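PDB 2Q2X: CurF from Lyngbya majuscula, which probably acts as a crotonase-family decarboxylase in the biosynthesis of the natural product curacin. Local coordinates for residues G34-F39 / L80-L85; K49-T54 / L87-P92; H100-G105 / A124-K129; F117-V122 / R162-A167. One frame throughout, in Å; residues are numbered along the deposited sequence.

Contact 1: residues G34-F39 / L80-L85; sequences GLRHCF and LDLSGL
Leu85 rests its branched end on Leu35 and Arg36 of helix 29-44, while its root and carbonyl face Phe39. Most of the contact is apolar. CD1 of Leu85 lies 3.8 Å from CB of Leu35 and 3.7 Å from CG of Arg36, and CD2 of Leu85 is 3.9 Å from that same Arg36 CG, so both methyls bear on the root of the arginine. With CG beside its own backbone N and anti to the carbonyl carbon (chi1 -67°), Leu85 carries both methyls onto the helix. Further along, CD1 of Leu35 touches CD1 of Leu82 at 3.9 Å, the two side chains crossing at about a right angle. Cutting Leu85 back to alanine removes both methyls, which is likely to open a gap over the Leu35 and Arg36 stems.

Polar groups join in more loosely. The extended Arg36 chain reaches past Leu85 until NH2 lies 4.1 Å from CD2 of Leu82, a contact with carbon alone. Leu85 O sits over one face of the Phe39 ring, offset toward the rim, 3.6 Å from CD1.

The true hydrogen bonds are local to residues 80-85. Asp81 OD1 receives Ser83 OG at 2.7 Å and, from 42° above the carboxylate plane, Ser83 N, a capping bond ahead of the helix that follows. In the crotonase fold this packs helix 29-44, whose Leu35 and Phe39 also touch Met18 and Ile16 of strand 13-18, against that turn. Cohesion between the segments is therefore mainly van der Waals, while Asp81 fixes the turn that presents Leu82 and Leu85.

Contact 2: residues K49-T54 / L87-P92; sequences KVVILT and LDCEIP
Val51 N donates to Pro92 O at 3.0 Å, a nearly straight bond (167° at the hydrogen) lying in the carbonyl plane, and beside it Val50 CA approaches the same oxygen at 3.5 Å in a CA-H...O contact. Strand 50-54 thus takes hold of the chain just before strand 93-97 begins, and further backbone bonding between Val51 and Ile94 carries the pairing on.

Ile91 and Pro92 carry the apolar contact. CG1 of Ile91 stands between the backbone N and the carbonyl carbon (chi1 61°), which turns its CD1 in over the Lys49-Val50 peptide; CD1 of Ile91 lies 3.8 Å from CG1 of Val51. That same valine methyl also meets Cys89 SG at 4.0 Å. Were a glycine here instead of Ile91, Val51 CG1 would probably lose a neighbour and the peptide beneath its cover. CG2 of Val50 meets the Pro92 ring at CG, 4.1 Å away, the two groups crossing at about a right angle. Lys49 O is buried among carbons, 3.4 Å from Pro92 CD, with no hydrogen-bond partner in the model. The lysine's ammonium points elsewhere and is held by the carbonyls of Ala193 and Ser195.

Pro92 also packs on Tyr156 of a neighbouring subunit. The arrangement is that of a beta-alpha-beta crossover, in which parallel neighbours 50-54 and 93-97 are joined through helices, as in the core of the crotonase fold.

Contact 3: residues H100-G105 / A124-K129; sequences HSFGGG and ATNFMK
Phe102 and Ala124 form a parallel beta bridge, held by two backbone hydrogen bonds: Ala124 N gives to Ser101 O at 3.1 Å, and Gly103 N gives to Ala124 O at 2.9 Å. Both side chains stand on the same face of the small sheet.

The phenylalanine can be traced outward. Its CB lies 3.6 Å from ND2 of Asn126, and CG is still within 4.2 Å of that nitrogen. With CG anti to the carbonyl carbon (chi1 -63°), the ring leans over this face of the sheet. CD2 then has two neighbours: the CB of Ala124, 3.9 Å away and near the ring plane, so the methyl sits at the edge, and OD1 of Asn126 at an equal distance. Amide and ring planes are only 17° apart, yet the amide oxygen approaches obliquely. Beyond CD2 the ring passes on to Val122 and Asn160.

Past the bridge, Gly103 takes a positive phi (52°), a conformation that favours glycine, and a CB there would press on CB of Asn126. It occupies the N-cap of helix 104-110, and CZ of Phe127 approaches Gly104 N to 4.0 Å. A glycerol, probably from the crystallisation liquor, lies about 4 Å from the Phe127 side chain and may mark a pocket. A glycine-rich turn leading from a strand into a helix is a hallmark of crotonases, in which a backbone N-H of this region commonly supplies half of the oxyanion hole; the same role is probable here.

Contact 4: residues F117-V122 / R162-A167; sequences FSQESV and RGKELA
Gln119 and Ser121 offer their carbonyls to the first turn of helix 163-168, next to an antiparallel, non-hydrogen-bonded pair, Val122 with Arg162, in the small three-stranded sheet of the crotonase fold. Lys164 N reaches Gln119 O at 2.9 Å and Gly163 N reaches Ser121 O at 2.9 Å, so two amides of the helix start, which lack acceptors within the helix, are satisfied by the loop. Gly163 CA comes within 3.2 Å of Ser118 O, a CA-H...O contact; a CB there would collide with that oxygen.

Around this polar centre, CD1 of Leu166 meets the Phe117 ring at CE1, 3.8 Å away, the two side chains crossing at about a right angle. On the more exposed flank the extended Lys164 chain runs past the Gln119 amide, CD lying 3.9 Å from OE1.

A second shell shapes both partners. Ser118 OG donates to Glu120 OE1, which also accepts from Arg178 N, steadying the loop. Phe117 is met edge-to-face by Tyr123. On the helix side, Arg162 bends at chi3 and lays one guanidinium face over CG of Glu165, whose OE1 uses its anti lone pair to accept Arg162 N at 2.6 Å.

How the contacts relate
From the N terminus, helix 29-44 opens contact 1 and the next strand, 50-54, opens contact 2; residues 80-85 then close the first loop and 87-92 the second, so the two cross. They also touch, Phe39 and Leu35 packing on Val51, Leu53 and Cys89, which joins helix 29-44 to the large sheet. Contacts 3 and 4 follow in series and cross likewise: 100-105, 117-122, 124-129, 162-167. They share the small sheet, where His100 ND1 and Val122 N make a probable hydrogen bond. Contacts 2 and 4 both reach the large sheet, although their centres lie about 23 Å apart; contact 4, running from strand 114-118 to the Val122-Arg162 pair, links the two sheets.

Contact 1: residues G34-F39 / L80-L85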
# COMPACT_ATOMS: atom_id res chain seq x y z
N GLY A 34 -2.39 -33.58 9.52
CA GLY A 34 -3.76 -33.18 9.80
C GLY A 34 -4.22 -32.02 8.92
O GLY A 34 -5.38 -32.00 8.48
N LEU A 35 -3.32 -31.06 8.67
CA LEU A 35 -3.62 -29.93 7.79
C LEU A 35 -3.86 -30.42 6.37
O LEU A 35 -4.89 -30.11 5.80
CB LEU A 35 -2.52 -28.87 7.83
CG LEU A 35 -2.50 -27.94 9.04
CD1 LEU A 35 -1.20 -27.15 9.07
CD2 LEU A 35 -3.70 -26.97 9.05
N ARG A 36 -2.94 -31.21 5.82
CA ARG A 36 -3.09 -31.78 4.47
C ARG A 36 -4.39 -32.60 4.32
O ARG A 36 -5.06 -32.52 3.28
CB ARG A 36 -1.87 -32.62 4.08
CG ARG A 36 -0.61 -31.79 3.88
CD ARG A 36 0.66 -32.60 3.65
NE ARG A 36 1.76 -31.70 3.29
CZ ARG A 36 3.05 -32.03 3.22
NH1 ARG A 36 3.45 -33.27 3.50
NH2 ARG A 36 3.95 -31.11 2.88
N HIS A 37 -4.74 -33.36 5.36
CA HIS A 37 -5.96 -34.16 5.35
C HIS A 37 -7.20 -33.27 5.35
O HIS A 37 -8.07 -33.41 4.49
CB HIS A 37 -6.00 -35.14 6.54
CG HIS A 37 -7.34 -35.78 6.75
ND1 HIS A 37 -7.89 -36.67 5.85
CD2 HIS A 37 -8.25 -35.64 7.75
CE1 HIS A 37 -9.08 -37.05 6.29
NE2 HIS A 37 -9.32 -36.44 7.44
N CYS A 38 -7.29 -32.37 6.33
CA CYS A 38 -8.43 -31.48 6.44
C CYS A 38 -8.65 -30.60 5.22
O CYS A 38 -9.78 -30.37 4.82
CB CYS A 38 -8.33 -30.65 7.71
SG CYS A 38 -8.62 -31.65 9.18
N PHE A 39 -7.57 -30.14 4.59
CA PHE A 39 -7.70 -29.30 3.40
C PHE A 39 -8.07 -30.11 2.15
O PHE A 39 -8.79 -29.60 1.28
CB PHE A 39 -6.48 -28.38 3.20
CG PHE A 39 -6.55 -27.10 4.01
CD1 PHE A 39 -7.37 -26.05 3.60
CD2 PHE A 39 -5.80 -26.96 5.17
CE1 PHE A 39 -7.45 -24.87 4.34
CE2 PHE A 39 -5.86 -25.78 5.93
CZ PHE A 39 -6.69 -24.72 5.51
N LEU A 80 10.12 -27.20 5.00
CA LEU A 80 8.66 -27.36 4.89
C LEU A 80 8.02 -26.19 4.12
O LEU A 80 8.26 -25.03 4.46
CB LEU A 80 8.02 -27.45 6.29
CG LEU A 80 8.72 -28.28 7.37
CD1 LEU A 80 8.71 -27.54 8.71
CD2 LEU A 80 8.08 -29.66 7.50
N ASP A 81 7.22 -26.50 3.09
CA ASP A 81 6.44 -25.46 2.37
C ASP A 81 4.94 -25.73 2.42
O ASP A 81 4.37 -26.38 1.53
CB ASP A 81 6.93 -25.28 0.91
CG ASP A 81 6.03 -24.33 0.08
OD1 ASP A 81 5.29 -23.50 0.66
OD2 ASP A 81 6.08 -24.42 -1.17
N LEU A 82 4.29 -25.20 3.46
CA LEU A 82 2.83 -25.37 3.65
C LEU A 82 1.93 -24.38 2.88
O LEU A 82 0.70 -24.43 2.99
CB LEU A 82 2.46 -25.40 5.14
CG LEU A 82 2.98 -26.59 5.96
CD1 LEU A 82 2.25 -26.67 7.28
CD2 LEU A 82 2.82 -27.90 5.20
N SER A 83 2.54 -23.50 2.09
CA SER A 83 1.79 -22.47 1.37
C SER A 83 0.69 -23.02 0.47
O SER A 83 -0.40 -22.48 0.43
CB SER A 83 2.74 -21.60 0.55
OG SER A 83 3.21 -22.30 -0.58
N GLY A 84 1.00 -24.10 -0.26
CA GLY A 84 0.04 -24.75 -1.16
C GLY A 84 -1.32 -25.02 -0.54
O GLY A 84 -2.35 -24.76 -1.16
N LEU A 85 -1.32 -25.53 0.69
CA LEU A 85 -2.55 -25.86 1.41
C LEU A 85 -3.52 -24.71 1.54
O LEU A 85 -4.73 -24.90 1.45
CB LEU A 85 -2.23 -26.38 2.81
CG LEU A 85 -1.51 -27.72 2.84
CD1 LEU A 85 -1.34 -28.15 4.29
CD2 LEU A 85 -2.29 -28.75 2.02

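Contact 2: residues K49-T54 / L87-P92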
# COMPACT_ATOMS: atom_id res chain seq x y z
N LYS A 49 -18.19 -23.25 1.65
CA LYS A 49 -18.04 -21.88 1.16
C LYS A 49 -16.92 -21.08 1.84
O LYS A 49 -16.29 -20.24 1.20
CB LYS A 49 -19.35 -21.10 1.35
CG LYS A 49 -20.45 -21.45 0.37
CD LYS A 49 -21.56 -20.47 0.56
CE LYS A 49 -22.65 -20.64 -0.46
NZ LYS A 49 -23.77 -19.76 -0.06
N VAL A 50 -16.70 -21.32 3.13
CA VAL A 50 -15.69 -20.59 3.90
C VAL A 50 -15.02 -21.54 4.89
O VAL A 50 -15.69 -22.37 5.52
CB VAL A 50 -16.31 -19.36 4.67
CG1 VAL A 50 -15.28 -18.65 5.56
CG2 VAL A 50 -16.93 -18.37 3.71
N VAL A 51 -13.68 -21.44 5.01
CA VAL A 51 -12.96 -22.11 6.10
C VAL A 51 -12.35 -21.12 7.09
O VAL A 51 -11.80 -20.09 6.71
CB VAL A 51 -11.95 -23.24 5.63
CG1 VAL A 51 -11.68 -23.19 4.15
CG2 VAL A 51 -10.66 -23.26 6.44
N ILE A 52 -12.54 -21.41 8.36
CA ILE A 52 -11.91 -20.69 9.44
C ILE A 52 -10.83 -21.60 9.99
O ILE A 52 -11.12 -22.70 10.47
CB ILE A 52 -12.92 -20.34 10.56
CG1 ILE A 52 -14.05 -19.49 9.96
CG2 ILE A 52 -12.23 -19.56 11.68
CD1 ILE A 52 -15.35 -19.56 10.75
N LEU A 53 -9.59 -21.15 9.88
CA LEU A 53 -8.44 -21.88 10.38
C LEU A 53 -8.05 -21.27 11.72
O LEU A 53 -7.89 -20.06 11.83
CB LEU A 53 -7.28 -21.79 9.38
CG LEU A 53 -5.93 -22.46 9.74
CD1 LEU A 53 -6.10 -23.98 9.95
CD2 LEU A 53 -4.87 -22.18 8.70
N THR A 54 -7.93 -22.11 12.75
CA THR A 54 -7.67 -21.61 14.09
C THR A 54 -6.79 -22.61 14.86
O THR A 54 -6.67 -23.78 14.46
CB THR A 54 -9.02 -21.30 14.86
OG1 THR A 54 -8.76 -20.52 16.03
CG2 THR A 54 -9.76 -22.57 15.27
N LEU A 87 -2.96 -21.62 -0.23
CA LEU A 87 -3.03 -20.97 -1.53
C LEU A 87 -3.84 -21.71 -2.59
O LEU A 87 -4.46 -21.07 -3.44
CB LEU A 87 -1.63 -20.60 -2.04
CG LEU A 87 -0.96 -19.49 -1.23
CD1 LEU A 87 0.34 -19.14 -1.88
CD2 LEU A 87 -1.83 -18.22 -1.11
N ASP A 88 -3.85 -23.03 -2.53
CA ASP A 88 -4.60 -23.83 -3.51
C ASP A 88 -6.05 -24.17 -3.11
O ASP A 88 -6.80 -24.76 -3.89
CB ASP A 88 -3.80 -25.06 -3.90
CG ASP A 88 -2.47 -24.69 -4.56
OD1 ASP A 88 -2.36 -23.57 -5.13
OD2 ASP A 88 -1.53 -25.50 -4.50
N CYS A 89 -6.43 -23.78 -1.89
CA CYS A 89 -7.82 -23.89 -1.43
C CYS A 89 -8.72 -22.97 -2.25
O CYS A 89 -8.45 -21.76 -2.35
CB CYS A 89 -7.90 -23.51 0.04
SG CYS A 89 -9.53 -23.75 0.77
N GLU A 90 -9.77 -23.54 -2.85
CA GLU A 90 -10.63 -22.79 -3.80
C GLU A 90 -11.51 -21.74 -3.13
O GLU A 90 -11.93 -20.76 -3.77
CB GLU A 90 -11.52 -23.74 -4.60
CG GLU A 90 -10.86 -24.42 -5.79
CD GLU A 90 -11.87 -25.19 -6.64
OE1 GLU A 90 -12.58 -26.06 -6.08
OE2 GLU A 90 -11.94 -24.93 -7.87
N ILE A 91 -11.81 -21.95 -1.85
CA ILE A 91 -12.74 -21.08 -1.13
C ILE A 91 -12.03 -20.17 -0.12
O ILE A 91 -10.94 -20.51 0.35
CB ILE A 91 -13.86 -21.90 -0.44
CG1 ILE A 91 -13.28 -22.90 0.59
CG2 ILE A 91 -14.71 -22.61 -1.50
CD1 ILE A 91 -14.35 -23.60 1.48
N PRO A 92 -12.62 -18.99 0.20
CA PRO A 92 -11.97 -18.08 1.14
C PRO A 92 -11.70 -18.73 2.49
O PRO A 92 -12.50 -19.55 2.97
CB PRO A 92 -12.98 -16.92 1.29
CG PRO A 92 -14.25 -17.42 0.70
CD PRO A 92 -13.86 -18.41 -0.35

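Contact 3: residues H100-G105 / A124-K129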
# COMPACT_ATOMS: atom_id res chain seq x y z
N HIS A 100 -0.53 -17.05 19.67
CA HIS A 100 0.75 -16.63 19.10
C HIS A 100 0.99 -17.30 17.74
O HIS A 100 0.58 -18.43 17.55
CB HIS A 100 1.93 -17.03 20.00
CG HIS A 100 1.73 -16.73 21.46
ND1 HIS A 100 1.73 -15.45 21.97
CD2 HIS A 100 1.58 -17.56 22.52
CE1 HIS A 100 1.55 -15.50 23.28
NE2 HIS A 100 1.46 -16.77 23.64
N SER A 101 1.67 -16.60 16.84
CA SER A 101 2.07 -17.15 15.54
C SER A 101 3.51 -16.78 15.24
O SER A 101 3.85 -15.61 15.20
CB SER A 101 1.17 -16.61 14.42
OG SER A 101 -0.20 -16.82 14.69
N PHE A 102 4.36 -17.79 14.99
CA PHE A 102 5.80 -17.56 14.79
C PHE A 102 6.29 -18.14 13.47
O PHE A 102 5.94 -19.27 13.12
CB PHE A 102 6.61 -18.24 15.89
CG PHE A 102 6.34 -17.70 17.27
CD1 PHE A 102 5.66 -18.47 18.20
CD2 PHE A 102 6.77 -16.44 17.62
CE1 PHE A 102 5.42 -17.99 19.48
CE2 PHE A 102 6.53 -15.94 18.90
CZ PHE A 102 5.85 -16.72 19.82
N GLY A 103 7.13 -17.38 12.77
CA GLY A 103 7.78 -17.79 11.52
C GLY A 103 6.77 -18.31 10.53
O GLY A 103 5.77 -17.64 10.21
N GLY A 104 6.99 -19.53 10.05
CA GLY A 104 6.06 -20.16 9.13
C GLY A 104 4.66 -20.21 9.69
O GLY A 104 3.68 -20.37 8.95
N GLY A 105 4.54 -20.10 11.02
CA GLY A 105 3.22 -20.10 11.65
C GLY A 105 2.49 -18.81 11.38
O GLY A 105 1.28 -18.79 11.20
N ALA A 124 5.43 -12.97 15.13
CA ALA A 124 6.81 -12.74 14.68
C ALA A 124 7.16 -13.45 13.36
O ALA A 124 6.75 -14.56 13.15
CB ALA A 124 7.79 -13.18 15.78
N THR A 125 7.91 -12.78 12.48
CA THR A 125 8.64 -13.48 11.43
C THR A 125 10.03 -13.67 11.99
O THR A 125 10.88 -12.78 11.87
CB THR A 125 8.69 -12.73 10.06
OG1 THR A 125 9.06 -11.36 10.25
CG2 THR A 125 7.35 -12.79 9.39
N ASN A 126 10.20 -14.84 12.62
CA ASN A 126 11.32 -15.32 13.45
C ASN A 126 12.72 -15.41 12.82
O ASN A 126 13.74 -15.27 13.50
CB ASN A 126 10.97 -16.76 13.85
CG ASN A 126 10.44 -16.88 15.24
OD1 ASN A 126 10.27 -15.88 15.94
ND2 ASN A 126 10.16 -18.11 15.66
N PHE A 127 12.74 -15.70 11.53
CA PHE A 127 13.97 -16.04 10.82
C PHE A 127 15.21 -15.26 11.24
O PHE A 127 16.21 -15.86 11.63
CB PHE A 127 13.71 -15.92 9.32
CG PHE A 127 12.42 -16.53 8.90
CD1 PHE A 127 12.23 -17.90 8.96
CD2 PHE A 127 11.37 -15.73 8.46
CE1 PHE A 127 11.02 -18.47 8.56
CE2 PHE A 127 10.16 -16.30 8.06
CZ PHE A 127 9.99 -17.66 8.11
N MSE A 128 15.16 -13.94 11.14
CA MSE A 128 16.31 -13.12 11.47
C MSE A 128 16.63 -13.06 12.96
O MSE A 128 17.69 -12.61 13.34
CB MSE A 128 16.19 -11.72 10.86
CG MSE A 128 16.36 -11.70 9.34
SE MSE A 128 18.21 -12.01 8.76
CE MSE A 128 18.89 -10.22 8.92
N LYS A 129 15.72 -13.51 13.82
CA LYS A 129 16.08 -13.67 15.23
C LYS A 129 17.26 -14.65 15.33
O LYS A 129 18.19 -14.44 16.12
CB LYS A 129 14.89 -14.18 16.05
CG LYS A 129 15.06 -14.04 17.55
CD LYS A 129 13.94 -14.75 18.30
CE LYS A 129 13.92 -14.34 19.78
NZ LYS A 129 12.64 -14.70 20.48

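Contact 4: residues F117-V122 / R162-A167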
# COMPACT_ATOMS: atom_id res chain seq x y z
N PHE A 117 -6.35 -11.07 14.32
CA PHE A 117 -5.33 -11.14 15.35
C PHE A 117 -5.93 -11.08 16.75
O PHE A 117 -6.96 -10.43 16.98
CB PHE A 117 -4.34 -9.98 15.20
CG PHE A 117 -3.46 -10.05 13.98
CD1 PHE A 117 -2.09 -10.31 14.12
CD2 PHE A 117 -3.96 -9.80 12.70
CE1 PHE A 117 -1.25 -10.35 12.99
CE2 PHE A 117 -3.13 -9.85 11.58
CZ PHE A 117 -1.77 -10.13 11.73
N SER A 118 -5.24 -11.72 17.70
CA SER A 118 -5.50 -11.54 19.12
C SER A 118 -4.65 -10.40 19.68
O SER A 118 -3.45 -10.33 19.43
CB SER A 118 -5.23 -12.84 19.88
OG SER A 118 -4.94 -12.61 21.25
N GLN A 119 -5.28 -9.51 20.45
CA GLN A 119 -4.61 -8.36 21.10
C GLN A 119 -3.42 -8.71 22.01
O GLN A 119 -2.44 -7.97 22.08
CB GLN A 119 -5.63 -7.63 21.99
CG GLN A 119 -6.29 -6.41 21.38
CD GLN A 119 -6.85 -5.51 22.46
OE1 GLN A 119 -6.11 -4.73 23.08
NE2 GLN A 119 -8.15 -5.63 22.72
N GLU A 120 -3.57 -9.81 22.73
CA GLU A 120 -2.67 -10.17 23.82
C GLU A 120 -1.54 -11.09 23.35
O GLU A 120 -0.52 -11.25 24.05
CB GLU A 120 -3.46 -10.85 24.95
CG GLU A 120 -4.73 -10.10 25.40
CD GLU A 120 -6.02 -10.61 24.75
OE1 GLU A 120 -5.97 -11.34 23.73
OE2 GLU A 120 -7.10 -10.27 25.27
N SER A 121 -1.72 -11.67 22.17
CA SER A 121 -0.79 -12.66 21.65
C SER A 121 0.44 -12.04 21.00
O SER A 121 0.51 -10.84 20.80
CB SER A 121 -1.51 -13.58 20.68
OG SER A 121 -2.49 -14.33 21.36
N VAL A 122 1.43 -12.89 20.71
CA VAL A 122 2.71 -12.44 20.19
C VAL A 122 2.86 -12.93 18.72
O VAL A 122 2.52 -14.04 18.41
CB VAL A 122 3.86 -12.97 21.10
CG1 VAL A 122 5.15 -13.06 20.36
CG2 VAL A 122 4.02 -12.07 22.34
N ARG A 162 3.18 -7.90 20.02
CA ARG A 162 1.86 -8.23 20.55
C ARG A 162 0.85 -7.73 19.53
O ARG A 162 1.09 -6.74 18.87
CB ARG A 162 1.62 -7.55 21.91
CG ARG A 162 2.28 -8.23 23.09
CD ARG A 162 1.86 -7.65 24.44
NE ARG A 162 1.59 -6.21 24.37
CZ ARG A 162 2.50 -5.25 24.56
NH1 ARG A 162 3.76 -5.57 24.84
NH2 ARG A 162 2.14 -3.98 24.47
N GLY A 163 -0.27 -8.44 19.40
CA GLY A 163 -1.40 -7.97 18.59
C GLY A 163 -1.67 -6.48 18.74
O GLY A 163 -1.73 -5.74 17.74
N LYS A 164 -1.79 -6.03 19.99
CA LYS A 164 -2.05 -4.61 20.32
C LYS A 164 -0.99 -3.63 19.81
O LYS A 164 -1.31 -2.50 19.45
CB LYS A 164 -2.25 -4.43 21.83
CG LYS A 164 -2.50 -2.99 22.27
CD LYS A 164 -2.70 -2.90 23.78
CE LYS A 164 -2.75 -1.44 24.25
NZ LYS A 164 -2.70 -1.35 25.75
N GLU A 165 0.27 -4.06 19.79
CA GLU A 165 1.34 -3.22 19.23
C GLU A 165 1.16 -3.04 17.72
O GLU A 165 1.46 -1.98 17.18
CB GLU A 165 2.72 -3.83 19.52
CG GLU A 165 3.12 -3.90 20.99
CD GLU A 165 4.42 -4.68 21.22
OE1 GLU A 165 4.44 -5.90 20.98
OE2 GLU A 165 5.40 -4.06 21.66
N LEU A 166 0.70 -4.10 17.05
CA LEU A 166 0.49 -4.09 15.59
C LEU A 166 -0.68 -3.20 15.19
O LEU A 166 -0.58 -2.44 14.22
CB LEU A 166 0.29 -5.50 15.06
CG LEU A 166 1.46 -6.50 15.19
CD1 LEU A 166 1.03 -7.85 14.68
CD2 LEU A 166 2.68 -6.00 14.46
N ALA A 167 -1.79 -3.29 15.93
CA ALA A 167 -2.91 -2.35 15.73
C ALA A 167 -2.45 -0.90 15.87
O ALA A 167 -2.72 -0.08 15.00
CB ALA A 167 -4.05 -2.65 16.69